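Local atomic coordinates of synaptotagmin-1 (Arabidopsis thaliana, PDB entry 7ATP), a protein that helps maintain plasma membrane integrity during freezing and osmotic stress and binds calcium and lipids, seen here in its first C2 domain. Residues A[28-33]-A[80-85]; A[46-51]-A[58-63]; A[93-98]-A[108-113]; A[98-103]-A[134-139]. One frame throughout, in Å; residues are numbered along the deposited sequence.

Overall arrangement
The C2 domain is a sandwich of two antiparallel sheets, and the four contacts sample its calcium-binding end, edges and interior. From the N terminus, 28-33 enters strand 31-37 and meets 80-85 at the calcium-binding end; this loop, closed by contact 1, encloses contact 2, where 46-51 is tied to strand 57-66. Contacts 1 and 2 touch, Pro-31 O lying 2.9 Å from Lys-50 N. Both close before contact 3 opens. There 93-98 faces 108-113 from the opposite sheet, across the core. Contact 4 crosses it: 98-103 begins at Lys-98, which it shares with contact 3, and reaches 134-139 after that loop has closed. Contacts 3 and 4 join through the neighbouring strands 106-111 and 131-140.

Contact 1 of 4, residues A[28-33]-A[80-85]; sequences GADPFV and DWEQVG. With CA (calcium ion), chain B; CA (calcium ion), chain C.
Asp-80 OD1 does double duty, binding a calcium ion at 2.3 Å while accepting the backbone N-H of Asp-30 at 2.7 Å from OD1, with the donor well above the carboxylate plane. A second hydrogen bond, backbone to backbone, from Trp-81 N to Asp-30 O at 2.9 Å, is nearly straight (164°). Together they lock the start of strand 31-37 to the end of strand 73-80, where Pro-31 and Asp-80 form an antiparallel non-hydrogen-bonded pair. The chain B calcium also takes Asp-30 OD2 at 2.4 Å, Trp-81 O and Glu-82 OE2, besides a water. Glu-82, bent at its second torsion, grips the chain C calcium with both oxygens, beside Asp-80 OD2; Asp-24, Glu-88 and Lys-23 O complete the two sites. The other oxygen of Asp-30, OD1, is held by Lys-52 N. The edge of the Phe-32 ring meets Trp-81 N. Asp-80 and Glu-82 each bridge both ions, which probably couples these C2 sites; without metal the gathered carboxylates would be expected to repel.

Contact 2 of 4, residues A[46-51]-A[58-63]; sequences KTTVKH and WNEEFK
With CG of Glu-60 anti to its carbonyl carbon (chi1 -70°) and the chain extended beyond it, the carboxylate reaches to Thr-48, whose OG1 lies beside its own backbone N. Each oxygen takes one donor on its syn side: OE1 the Thr-48 N-H at 2.8 Å, OE2 the Thr-48 OG1 hydroxyl at 2.7 Å. Trp-58 points NE1 at Thr-48 O, 2.8 Å away but bent to 137°. Thr-47 OG1 reaches the same oxygen from the opposite face of its plane and is also hydrogen-bonded to Val-33 N of strand 31-37. Thr-47 CB sits over the five-membered ring of Trp-58, a CH-pi contact 3.9 Å from CB to centroid. Asn-59 and Glu-60 form a G1 beta bulge. The contact joins edge strand 57-66 of one sheet of the C2 sandwich to the segment following edge strand 45-46 of the other. Two donors fix the carboxylate's rotation and would stabilise its negative charge; Lys-50 NZ, 4.8 Å from Glu-60 OE2, probably favours it too.

Contact 3 of 4, residues A[93-98]-A[108-113]; sequences NVLALK and FTLELR
Leu-95 and Phe-108 meet across the core of the C2 beta sandwich, each strand belonging to a different sheet. The axes of 93-96 and 108-111 pass 7.3 Å apart, with their N-to-C directions at 144°, so side chains rather than backbones make the join. The tight part is apolar. Leu-95, with CG anti to the backbone N (chi1 -171°), sends CD2 over one face of the Phe-108 ring, a CH-pi contact of 3.9 Å from CD2 to the centroid, while the same methyl packs on Leu-110 CD2 at 4.1 Å. Phe-76 and Val-134 continue this core from strands of either sheet. Toward solvent the packing thins: Val-94 turns away, and Glu-111 and Arg-113 are exposed and take only a marginal part. Asn-93, partly exposed, is nevertheless closely covered by 108-113. Its OD1 accepts the Val-94 N-H at 2.7 Å, with the donor above the amide plane. Toward the opposite sheet, Asn-93 ND2 lies 2.9 Å from Glu-111 O and 3.5 Å from Leu-110 CB.

Contact 4 of 4, residues A[98-103]-A[134-139]; sequences KEMVPD and VELLYK
Met-100 packs on Leu-136 and makes a Met-aromatic contact with Tyr-138 at one end of the C2 sandwich, where the loop after strand 88-96 passes along strand 131-140. From its CB, which leaves the backbone toward the strand, the chain takes the hindered setting between the backbone N and the carbonyl carbon (chi1 83°). CG then lies 3.8 Å from Tyr-138 CB, and SD meets the same carbon at 3.7 Å, with the sulfur oblique to the Tyr-138 ring and 5.2 Å from its centroid. Bends at the next two torsions turn the tip inward, and the methyl CE ends against Leu-136 CD2 at 3.6 Å, beside a core that Leu-95 and Val-10 extend. Further along, Pro-102 lies side by side with Tyr-138, its CG touching CD2 of the ring at 3.5 Å. Polar bonds follow. The N-H of Asp-103 points at Tyr-138 O (2.8 Å, 166°), nearly along the C=O axis, and ties loop to strand. At the exposed side, Lys-139 curls back through its last torsions and closes a salt bridge from the anti side of the Asp-103 carboxylate: NZ stands 2.8 Å from OD1, 31° out of the carboxylate plane.

Contact 1 of 4, residues A[28-33]-A[80-85]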
loop_
_atom_site.group_PDB
_atom_site.type_symbol
_atom_site.label_atom_id
_atom_site.label_comp_id
_atom_site.label_asym_id
_atom_site.label_seq_id
_atom_site.Cartn_x
_atom_site.Cartn_y
_atom_site.Cartn_z
ATOM N N GLY A 28 -12.074 15.496 -6.338
ATOM C CA GLY A 28 -12.047 14.056 -6.216
ATOM C C GLY A 28 -11.629 13.604 -4.836
ATOM O O GLY A 28 -12.471 13.258 -3.997
ATOM N N ALA A 29 -10.320 13.608 -4.613
ATOM C CA ALA A 29 -9.676 13.173 -3.382
ATOM C C ALA A 29 -8.200 13.513 -3.523
ATOM O O ALA A 29 -7.721 13.847 -4.607
ATOM C CB ALA A 29 -9.878 11.673 -3.117
ATOM N N ASP A 30 -7.477 13.411 -2.421
ATOM C CA ASP A 30 -6.034 13.641 -2.402
ATOM C C ASP A 30 -5.393 12.387 -1.840
ATOM O O ASP A 30 -4.972 12.361 -0.680
ATOM C CB ASP A 30 -5.714 14.880 -1.571
ATOM C CG ASP A 30 -6.643 16.057 -1.902
ATOM O OD1 ASP A 30 -6.555 16.581 -3.029
ATOM O OD2 ASP A 30 -7.492 16.466 -1.063
ATOM N N PRO A 31 -5.339 11.307 -2.630
ATOM C CA PRO A 31 -4.942 10.016 -2.072
ATOM C C PRO A 31 -3.470 9.981 -1.742
ATOM O O PRO A 31 -2.647 10.621 -2.392
ATOM C CB PRO A 31 -5.284 9.021 -3.184
ATOM C CG PRO A 31 -5.300 9.821 -4.407
ATOM C CD PRO A 31 -5.846 11.160 -3.996
ATOM N N PHE A 32 -3.152 9.242 -0.683
ATOM C CA PHE A 32 -1.816 8.722 -0.460
ATOM C C PHE A 32 -1.998 7.361 0.178
ATOM O O PHE A 32 -3.098 7.004 0.601
ATOM C CB PHE A 32 -0.953 9.640 0.404
ATOM C CG PHE A 32 -1.468 9.812 1.821
ATOM C CD1 PHE A 32 -2.505 10.694 2.097
ATOM C CD2 PHE A 32 -0.880 9.130 2.869
ATOM C CE1 PHE A 32 -2.958 10.873 3.397
ATOM C CE2 PHE A 32 -1.332 9.295 4.173
ATOM C CZ PHE A 32 -2.382 10.164 4.435
ATOM N N VAL A 33 -0.927 6.581 0.220
ATOM C CA VAL A 33 -1.007 5.201 0.686
ATOM C C VAL A 33 -0.097 5.018 1.888
ATOM O O VAL A 33 1.058 5.461 1.875
ATOM C CB VAL A 33 -0.613 4.209 -0.421
ATOM C CG1 VAL A 33 -0.877 2.813 0.052
ATOM C CG2 VAL A 33 -1.382 4.497 -1.671
ATOM N N ASP A 80 -7.306 9.833 2.068
ATOM C CA ASP A 80 -7.501 11.113 1.400
ATOM C C ASP A 80 -7.040 12.235 2.328
ATOM O O ASP A 80 -7.678 12.522 3.346
ATOM C CB ASP A 80 -8.957 11.269 0.999
ATOM C CG ASP A 80 -9.338 12.714 0.723
ATOM O OD1 ASP A 80 -8.559 13.450 0.088
ATOM O OD2 ASP A 80 -10.448 13.092 1.119
ATOM N N TRP A 81 -5.929 12.869 1.974
ATOM C CA TRP A 81 -5.385 13.939 2.793
ATOM C C TRP A 81 -6.401 15.070 2.891
ATOM O O TRP A 81 -7.082 15.390 1.919
ATOM C CB TRP A 81 -4.076 14.427 2.177
ATOM C CG TRP A 81 -3.454 15.708 2.735
ATOM C CD1 TRP A 81 -2.495 15.803 3.703
ATOM C CD2 TRP A 81 -3.675 17.042 2.262
ATOM N NE1 TRP A 81 -2.120 17.122 3.866
ATOM C CE2 TRP A 81 -2.831 17.896 2.991
ATOM C CE3 TRP A 81 -4.476 17.587 1.273
ATOM C CZ2 TRP A 81 -2.815 19.282 2.801
ATOM C CZ3 TRP A 81 -4.439 18.970 1.065
ATOM C CH2 TRP A 81 -3.620 19.792 1.833
ATOM N N GLU A 82 -6.528 15.656 4.069
ATOM C CA GLU A 82 -7.444 16.768 4.253
ATOM C C GLU A 82 -6.677 18.033 4.574
ATOM O O GLU A 82 -5.627 18.000 5.232
ATOM C CB GLU A 82 -8.467 16.488 5.350
ATOM C CG GLU A 82 -9.280 15.218 5.108
ATOM C CD GLU A 82 -10.181 15.320 3.882
ATOM O OE1 GLU A 82 -11.417 15.165 4.037
ATOM O OE2 GLU A 82 -9.661 15.570 2.769
ATOM N N GLN A 83 -7.213 19.152 4.088
ATOM C CA GLN A 83 -6.601 20.425 4.412
ATOM C C GLN A 83 -6.783 20.740 5.874
ATOM O O GLN A 83 -5.953 21.427 6.466
ATOM C CB GLN A 83 -7.180 21.514 3.537
ATOM C CG GLN A 83 -6.903 21.216 2.098
ATOM C CD GLN A 83 -7.124 22.403 1.234
ATOM O OE1 GLN A 83 -7.830 23.332 1.636
ATOM N NE2 GLN A 83 -6.506 22.405 0.033
ATOM N N VAL A 84 -7.828 20.210 6.485
ATOM C CA VAL A 84 -8.084 20.447 7.892
ATOM C C VAL A 84 -8.435 19.124 8.539
ATOM O O VAL A 84 -9.279 18.377 8.028
ATOM C CB VAL A 84 -9.198 21.479 8.096
ATOM C CG1 VAL A 84 -9.510 21.606 9.568
ATOM C CG2 VAL A 84 -8.758 22.810 7.517
ATOM N N GLY A 85 -7.774 18.832 9.642
ATOM C CA GLY A 85 -8.049 17.625 10.357
ATOM C C GLY A 85 -7.207 16.488 9.834
ATOM O O GLY A 85 -6.199 16.675 9.151
HETATM CA CA CA B . -9.163 15.683 0.472
HETATM CA CA CA C . -12.176 14.618 1.989
HETATM O O HOH W 1 -9.200 17.925 0.730
HETATM O O HOH W 2 -13.610 16.439 2.477
#

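Contact 2 of 4, residues A[46-51]-A[58-63]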
loop_
_atom_site.group_PDB
_atom_site.type_symbol
_atom_site.label_atom_id
_atom_site.label_comp_id
_atom_site.label_asym_id
_atom_site.label_seq_id
_atom_site.Cartn_x
_atom_site.Cartn_y
_atom_site.Cartn_z
ATOM N N LYS A 46 4.547 6.068 3.910
ATOM C CA LYS A 46 3.506 6.802 3.214
ATOM C C LYS A 46 4.040 7.304 1.883
ATOM O O LYS A 46 5.159 7.818 1.801
ATOM C CB LYS A 46 2.991 8.014 4.035
ATOM C CG LYS A 46 2.359 7.667 5.396
ATOM C CD LYS A 46 2.247 8.939 6.250
ATOM C CE LYS A 46 1.697 8.690 7.664
ATOM N NZ LYS A 46 1.003 9.936 8.175
ATOM N N THR A 47 3.233 7.165 0.845
ATOM C CA THR A 47 3.611 7.744 -0.420
ATOM C C THR A 47 3.335 9.234 -0.410
ATOM O O THR A 47 2.689 9.784 0.498
ATOM C CB THR A 47 2.792 7.158 -1.537
ATOM O OG1 THR A 47 1.424 7.511 -1.292
ATOM C CG2 THR A 47 2.925 5.646 -1.551
ATOM N N THR A 48 3.806 9.874 -1.465
ATOM C CA THR A 48 3.403 11.241 -1.742
ATOM C C THR A 48 1.883 11.348 -1.845
ATOM O O THR A 48 1.186 10.357 -2.083
ATOM C CB THR A 48 4.074 11.685 -3.012
ATOM O OG1 THR A 48 5.460 11.414 -2.880
ATOM C CG2 THR A 48 3.910 13.145 -3.204
ATOM N N VAL A 49 1.368 12.554 -1.583
ATOM C CA VAL A 49 -0.044 12.864 -1.796
ATOM C C VAL A 49 -0.241 13.270 -3.238
ATOM O O VAL A 49 0.508 14.095 -3.765
ATOM C CB VAL A 49 -0.506 14.010 -0.874
ATOM C CG1 VAL A 49 -1.969 14.381 -1.224
ATOM C CG2 VAL A 49 -0.399 13.615 0.536
ATOM N N LYS A 50 -1.246 12.727 -3.877
ATOM C CA LYS A 50 -1.515 13.085 -5.255
ATOM C C LYS A 50 -2.786 13.926 -5.252
ATOM O O LYS A 50 -3.898 13.406 -5.380
ATOM C CB LYS A 50 -1.626 11.838 -6.098
ATOM C CG LYS A 50 -0.315 11.040 -6.150
ATOM C CD LYS A 50 0.686 11.695 -7.075
ATOM C CE LYS A 50 1.989 10.807 -7.277
ATOM N NZ LYS A 50 2.966 11.544 -8.068
ATOM N N HIS A 51 -2.608 15.229 -5.086
ATOM C CA HIS A 51 -3.753 16.111 -4.925
ATOM C C HIS A 51 -4.713 16.006 -6.092
ATOM O O HIS A 51 -4.304 15.917 -7.245
ATOM C CB HIS A 51 -3.304 17.552 -4.813
ATOM C CG HIS A 51 -2.471 17.817 -3.616
ATOM N ND1 HIS A 51 -3.002 17.892 -2.347
ATOM C CD2 HIS A 51 -1.146 18.029 -3.484
ATOM C CE1 HIS A 51 -2.033 18.123 -1.480
ATOM N NE2 HIS A 51 -0.901 18.201 -2.145
ATOM N N TRP A 58 2.005 6.647 -8.496
ATOM C CA TRP A 58 3.165 6.972 -7.695
ATOM C C TRP A 58 4.432 6.341 -8.224
ATOM O O TRP A 58 5.444 7.022 -8.370
ATOM C CB TRP A 58 2.969 6.517 -6.250
ATOM C CG TRP A 58 1.917 7.215 -5.538
ATOM C CD1 TRP A 58 2.017 8.425 -4.903
ATOM C CD2 TRP A 58 0.588 6.751 -5.312
ATOM N NE1 TRP A 58 0.831 8.727 -4.318
ATOM C CE2 TRP A 58 -0.066 7.724 -4.550
ATOM C CE3 TRP A 58 -0.111 5.611 -5.688
ATOM C CZ2 TRP A 58 -1.383 7.610 -4.170
ATOM C CZ3 TRP A 58 -1.422 5.482 -5.295
ATOM C CH2 TRP A 58 -2.048 6.478 -4.550
ATOM N N ASN A 59 4.410 5.039 -8.485
ATOM C CA ASN A 59 5.633 4.317 -8.773
ATOM C C ASN A 59 6.669 4.564 -7.686
ATOM O O ASN A 59 7.841 4.840 -7.954
ATOM C CB ASN A 59 6.166 4.703 -10.148
ATOM C CG ASN A 59 5.344 4.086 -11.255
ATOM O OD1 ASN A 59 4.892 2.930 -11.144
ATOM N ND2 ASN A 59 5.116 4.846 -12.315
ATOM N N GLU A 60 6.223 4.481 -6.439
ATOM C CA GLU A 60 7.084 4.787 -5.316
ATOM C C GLU A 60 7.516 3.497 -4.653
ATOM O O GLU A 60 6.715 2.581 -4.472
ATOM C CB GLU A 60 6.394 5.741 -4.322
ATOM C CG GLU A 60 6.271 7.139 -4.948
ATOM C CD GLU A 60 5.673 8.241 -4.053
ATOM O OE1 GLU A 60 5.542 8.085 -2.826
ATOM O OE2 GLU A 60 5.380 9.309 -4.622
ATOM N N GLU A 61 8.799 3.417 -4.329
ATOM C CA GLU A 61 9.401 2.181 -3.845
ATOM C C GLU A 61 9.770 2.315 -2.378
ATOM O O GLU A 61 10.384 3.307 -1.977
ATOM C CB GLU A 61 10.652 1.826 -4.651
ATOM C CG GLU A 61 10.508 2.055 -6.135
ATOM C CD GLU A 61 11.665 1.455 -6.911
ATOM O OE1 GLU A 61 12.580 2.215 -7.296
ATOM O OE2 GLU A 61 11.668 0.217 -7.108
ATOM N N PHE A 62 9.417 1.311 -1.594
ATOM C CA PHE A 62 9.794 1.240 -0.195
ATOM C C PHE A 62 10.407 -0.130 0.050
ATOM O O PHE A 62 10.252 -1.040 -0.763
ATOM C CB PHE A 62 8.585 1.478 0.707
ATOM C CG PHE A 62 7.855 2.743 0.374
ATOM C CD1 PHE A 62 8.132 3.913 1.055
ATOM C CD2 PHE A 62 6.948 2.776 -0.671
ATOM C CE1 PHE A 62 7.479 5.122 0.723
ATOM C CE2 PHE A 62 6.296 3.954 -1.016
ATOM C CZ PHE A 62 6.556 5.142 -0.313
ATOM N N LYS A 63 11.116 -0.268 1.167
ATOM C CA LYS A 63 11.718 -1.533 1.545
ATOM C C LYS A 63 11.478 -1.783 3.021
ATOM O O LYS A 63 11.447 -0.850 3.829
ATOM C CB LYS A 63 13.233 -1.573 1.241
ATOM C CG LYS A 63 14.097 -0.843 2.255
ATOM C CD LYS A 63 15.563 -1.084 1.988
ATOM C CE LYS A 63 15.877 -0.832 0.531
ATOM N NZ LYS A 63 16.935 0.196 0.375
#

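Contact 3 of 4, residues A[93-98]-A[108-113]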
loop_
_atom_site.group_PDB
_atom_site.type_symbol
_atom_site.label_atom_id
_atom_site.label_comp_id
_atom_site.label_asym_id
_atom_site.label_seq_id
_atom_site.Cartn_x
_atom_site.Cartn_y
_atom_site.Cartn_z
ATOM N N ASN A 93 -6.291 -2.921 2.193
ATOM C CA ASN A 93 -6.215 -4.351 1.951
ATOM C C ASN A 93 -4.899 -4.841 2.526
ATOM O O ASN A 93 -4.031 -4.047 2.899
ATOM C CB ASN A 93 -6.320 -4.690 0.472
ATOM C CG ASN A 93 -6.844 -6.073 0.250
ATOM O OD1 ASN A 93 -6.984 -6.851 1.193
ATOM N ND2 ASN A 93 -7.138 -6.398 -0.998
ATOM N N VAL A 94 -4.767 -6.161 2.606
ATOM C CA VAL A 94 -3.533 -6.776 3.062
ATOM C C VAL A 94 -2.974 -7.623 1.933
ATOM O O VAL A 94 -3.674 -7.973 0.980
ATOM C CB VAL A 94 -3.721 -7.635 4.321
ATOM C CG1 VAL A 94 -4.253 -6.780 5.451
ATOM C CG2 VAL A 94 -4.642 -8.786 4.021
ATOM N N LEU A 95 -1.691 -7.954 2.060
ATOM C CA LEU A 95 -1.011 -8.807 1.095
ATOM C C LEU A 95 -0.010 -9.663 1.856
ATOM O O LEU A 95 0.868 -9.126 2.539
ATOM C CB LEU A 95 -0.323 -7.973 0.020
ATOM C CG LEU A 95 0.247 -8.734 -1.176
ATOM C CD1 LEU A 95 -0.739 -9.785 -1.676
ATOM C CD2 LEU A 95 0.613 -7.757 -2.288
ATOM N N ALA A 96 -0.154 -10.984 1.750
ATOM C CA ALA A 96 0.645 -11.912 2.538
ATOM C C ALA A 96 2.010 -12.104 1.901
ATOM O O ALA A 96 2.120 -12.266 0.681
ATOM C CB ALA A 96 -0.069 -13.256 2.663
ATOM N N LEU A 97 3.052 -12.098 2.731
ATOM C CA LEU A 97 4.406 -12.303 2.229
ATOM C C LEU A 97 4.679 -13.748 1.799
ATOM O O LEU A 97 5.716 -14.013 1.176
ATOM C CB LEU A 97 5.419 -11.851 3.284
ATOM C CG LEU A 97 5.629 -10.335 3.421
ATOM C CD1 LEU A 97 6.582 -9.981 4.558
ATOM C CD2 LEU A 97 6.145 -9.762 2.119
ATOM N N LYS A 98 3.786 -14.689 2.098
ATOM C CA LYS A 98 3.951 -16.029 1.544
ATOM C C LYS A 98 3.676 -16.068 0.047
ATOM O O LYS A 98 3.987 -17.073 -0.597
ATOM C CB LYS A 98 3.038 -17.015 2.267
ATOM C CG LYS A 98 1.579 -16.866 1.908
ATOM C CD LYS A 98 0.699 -17.415 3.020
ATOM C CE LYS A 98 -0.767 -17.071 2.793
ATOM N NZ LYS A 98 -1.680 -17.815 3.720
ATOM N N PHE A 108 0.715 -7.156 -8.183
ATOM C CA PHE A 108 -0.557 -7.538 -7.596
ATOM C C PHE A 108 -1.544 -6.406 -7.813
ATOM O O PHE A 108 -1.163 -5.257 -8.048
ATOM C CB PHE A 108 -0.445 -7.834 -6.095
ATOM C CG PHE A 108 0.496 -8.948 -5.758
ATOM C CD1 PHE A 108 0.038 -10.245 -5.656
ATOM C CD2 PHE A 108 1.833 -8.687 -5.518
ATOM C CE1 PHE A 108 0.897 -11.266 -5.339
ATOM C CE2 PHE A 108 2.694 -9.694 -5.201
ATOM C CZ PHE A 108 2.229 -10.996 -5.112
ATOM N N THR A 109 -2.823 -6.738 -7.717
ATOM C CA THR A 109 -3.869 -5.727 -7.795
ATOM C C THR A 109 -4.825 -6.017 -6.646
ATOM O O THR A 109 -5.505 -7.044 -6.648
ATOM C CB THR A 109 -4.568 -5.754 -9.145
ATOM O OG1 THR A 109 -3.593 -5.956 -10.174
ATOM C CG2 THR A 109 -5.260 -4.422 -9.388
ATOM N N LEU A 110 -4.845 -5.136 -5.654
ATOM C CA LEU A 110 -5.649 -5.326 -4.459
ATOM C C LEU A 110 -6.905 -4.473 -4.544
ATOM O O LEU A 110 -6.846 -3.297 -4.912
ATOM C CB LEU A 110 -4.866 -4.952 -3.201
ATOM C CG LEU A 110 -3.394 -5.343 -3.140
ATOM C CD1 LEU A 110 -2.745 -4.782 -1.883
ATOM C CD2 LEU A 110 -3.253 -6.853 -3.199
ATOM N N GLU A 111 -8.039 -5.074 -4.209
ATOM C CA GLU A 111 -9.286 -4.331 -4.103
ATOM C C GLU A 111 -9.350 -3.675 -2.729
ATOM O O GLU A 111 -8.945 -4.266 -1.724
ATOM C CB GLU A 111 -10.495 -5.252 -4.315
ATOM C CG GLU A 111 -10.256 -6.420 -5.288
ATOM C CD GLU A 111 -11.019 -6.284 -6.602
ATOM O OE1 GLU A 111 -11.700 -5.251 -6.801
ATOM O OE2 GLU A 111 -10.934 -7.215 -7.434
ATOM N N LEU A 112 -9.834 -2.442 -2.690
ATOM C CA LEU A 112 -9.916 -1.710 -1.437
ATOM C C LEU A 112 -11.225 -2.042 -0.733
ATOM O O LEU A 112 -12.295 -1.996 -1.349
ATOM C CB LEU A 112 -9.810 -0.206 -1.685
ATOM C CG LEU A 112 -8.559 0.375 -2.349
ATOM C CD1 LEU A 112 -8.719 1.873 -2.475
ATOM C CD2 LEU A 112 -7.313 0.046 -1.561
ATOM N N ARG A 113 -11.137 -2.378 0.555
ATOM C CA ARG A 113 -12.314 -2.671 1.362
ATOM C C ARG A 113 -12.277 -1.892 2.668
ATOM O O ARG A 113 -11.223 -1.425 3.115
ATOM C CB ARG A 113 -12.451 -4.164 1.676
ATOM C CG ARG A 113 -11.175 -4.972 1.598
ATOM C CD ARG A 113 -11.314 -6.009 0.498
ATOM N NE ARG A 113 -12.698 -6.470 0.377
ATOM C CZ ARG A 113 -13.232 -6.967 -0.736
ATOM N NH1 ARG A 113 -12.502 -7.068 -1.841
ATOM N NH2 ARG A 113 -14.502 -7.356 -0.747
#

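Contact 4 of 4, residues A[98-103]-A[134-139]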
loop_
_atom_site.group_PDB
_atom_site.type_symbol
_atom_site.label_atom_id
_atom_site.label_comp_id
_atom_site.label_asym_id
_atom_site.label_seq_id
_atom_site.Cartn_x
_atom_site.Cartn_y
_atom_site.Cartn_z
ATOM N N LYS A 98 3.786 -14.689 2.098
ATOM C CA LYS A 98 3.951 -16.029 1.544
ATOM C C LYS A 98 3.676 -16.068 0.047
ATOM O O LYS A 98 3.987 -17.073 -0.597
ATOM C CB LYS A 98 3.038 -17.015 2.267
ATOM C CG LYS A 98 1.579 -16.866 1.908
ATOM C CD LYS A 98 0.699 -17.415 3.020
ATOM C CE LYS A 98 -0.767 -17.071 2.793
ATOM N NZ LYS A 98 -1.680 -17.815 3.720
ATOM N N GLU A 99 3.143 -14.982 -0.522
ATOM C CA GLU A 99 2.702 -14.931 -1.910
ATOM C C GLU A 99 3.814 -14.555 -2.891
ATOM O O GLU A 99 3.530 -13.934 -3.925
ATOM C CB GLU A 99 1.535 -13.950 -2.035
ATOM C CG GLU A 99 0.177 -14.604 -2.111
ATOM C CD GLU A 99 -0.116 -15.156 -3.493
ATOM O OE1 GLU A 99 0.724 -14.970 -4.401
ATOM O OE2 GLU A 99 -1.189 -15.768 -3.677
ATOM N N MET A 100 5.067 -14.926 -2.623
ATOM C CA MET A 100 6.149 -14.550 -3.520
ATOM C C MET A 100 7.302 -15.538 -3.429
ATOM O O MET A 100 7.382 -16.371 -2.520
ATOM C CB MET A 100 6.678 -13.153 -3.211
ATOM C CG MET A 100 7.688 -13.147 -2.074
ATOM S SD MET A 100 7.430 -11.743 -0.985
ATOM C CE MET A 100 5.642 -11.710 -1.006
ATOM N N VAL A 101 8.211 -15.400 -4.388
ATOM C CA VAL A 101 9.457 -16.148 -4.475
ATOM C C VAL A 101 10.588 -15.132 -4.547
ATOM O O VAL A 101 10.418 -14.074 -5.169
ATOM C CB VAL A 101 9.461 -17.073 -5.699
ATOM C CG1 VAL A 101 10.879 -17.383 -6.140
ATOM C CG2 VAL A 101 8.699 -18.351 -5.389
ATOM N N PRO A 102 11.736 -15.388 -3.920
ATOM C CA PRO A 102 12.854 -14.444 -4.021
ATOM C C PRO A 102 13.316 -14.220 -5.458
ATOM O O PRO A 102 13.253 -15.112 -6.307
ATOM C CB PRO A 102 13.946 -15.106 -3.177
ATOM C CG PRO A 102 13.182 -15.860 -2.150
ATOM C CD PRO A 102 11.960 -16.390 -2.865
ATOM N N ASP A 103 13.761 -12.983 -5.717
ATOM C CA ASP A 103 14.366 -12.569 -6.983
ATOM C C ASP A 103 13.386 -12.620 -8.153
ATOM O O ASP A 103 13.779 -12.933 -9.278
ATOM C CB ASP A 103 15.608 -13.406 -7.303
ATOM C CG ASP A 103 16.546 -13.525 -6.123
ATOM O OD1 ASP A 103 16.837 -12.493 -5.488
ATOM O OD2 ASP A 103 16.977 -14.658 -5.819
ATOM N N VAL A 134 0.306 -3.003 -6.799
ATOM C CA VAL A 134 1.607 -2.978 -6.150
ATOM C C VAL A 134 2.486 -4.032 -6.804
ATOM O O VAL A 134 1.998 -4.954 -7.453
ATOM C CB VAL A 134 1.496 -3.225 -4.638
ATOM C CG1 VAL A 134 0.793 -2.062 -3.959
ATOM C CG2 VAL A 134 0.717 -4.481 -4.391
ATOM N N GLU A 135 3.801 -3.866 -6.653
ATOM C CA GLU A 135 4.799 -4.860 -7.038
ATOM C C GLU A 135 5.656 -5.183 -5.831
ATOM O O GLU A 135 5.988 -4.296 -5.036
ATOM C CB GLU A 135 5.736 -4.388 -8.158
ATOM C CG GLU A 135 5.157 -4.396 -9.557
ATOM C CD GLU A 135 6.061 -3.682 -10.553
ATOM O OE1 GLU A 135 7.303 -3.831 -10.448
ATOM O OE2 GLU A 135 5.528 -2.959 -11.430
ATOM N N LEU A 136 6.014 -6.451 -5.705
ATOM C CA LEU A 136 6.869 -6.918 -4.634
ATOM C C LEU A 136 8.060 -7.663 -5.208
ATOM O O LEU A 136 7.943 -8.373 -6.208
ATOM C CB LEU A 136 6.117 -7.837 -3.696
ATOM C CG LEU A 136 5.407 -7.134 -2.557
ATOM C CD1 LEU A 136 4.273 -6.275 -3.056
ATOM C CD2 LEU A 136 4.884 -8.198 -1.643
ATOM N N LEU A 137 9.206 -7.499 -4.552
ATOM C CA LEU A 137 10.412 -8.241 -4.903
ATOM C C LEU A 137 11.103 -8.595 -3.596
ATOM O O LEU A 137 11.513 -7.700 -2.848
ATOM C CB LEU A 137 11.315 -7.418 -5.816
ATOM C CG LEU A 137 12.494 -8.073 -6.518
ATOM C CD1 LEU A 137 12.669 -7.459 -7.904
ATOM C CD2 LEU A 137 13.740 -7.874 -5.682
ATOM N N TYR A 138 11.187 -9.887 -3.305
ATOM C CA TYR A 138 11.805 -10.384 -2.086
ATOM C C TYR A 138 13.245 -10.775 -2.359
ATOM O O TYR A 138 13.545 -11.393 -3.381
ATOM C CB TYR A 138 11.061 -11.592 -1.525
ATOM C CG TYR A 138 11.659 -12.086 -0.232
ATOM C CD1 TYR A 138 12.029 -11.193 0.760
ATOM C CD2 TYR A 138 11.848 -13.442 0.003
ATOM C CE1 TYR A 138 12.573 -11.620 1.948
ATOM C CE2 TYR A 138 12.395 -13.887 1.193
ATOM C CZ TYR A 138 12.756 -12.969 2.166
ATOM O OH TYR A 138 13.304 -13.391 3.360
ATOM N N LYS A 139 14.122 -10.420 -1.438
ATOM C CA LYS A 139 15.526 -10.766 -1.548
ATOM C C LYS A 139 16.069 -11.153 -0.176
ATOM O O LYS A 139 16.165 -10.308 0.721
ATOM C CB LYS A 139 16.315 -9.609 -2.164
ATOM C CG LYS A 139 16.346 -9.643 -3.694
ATOM C CD LYS A 139 17.248 -8.560 -4.284
ATOM C CE LYS A 139 18.231 -9.153 -5.298
ATOM N NZ LYS A 139 17.553 -9.895 -6.402
#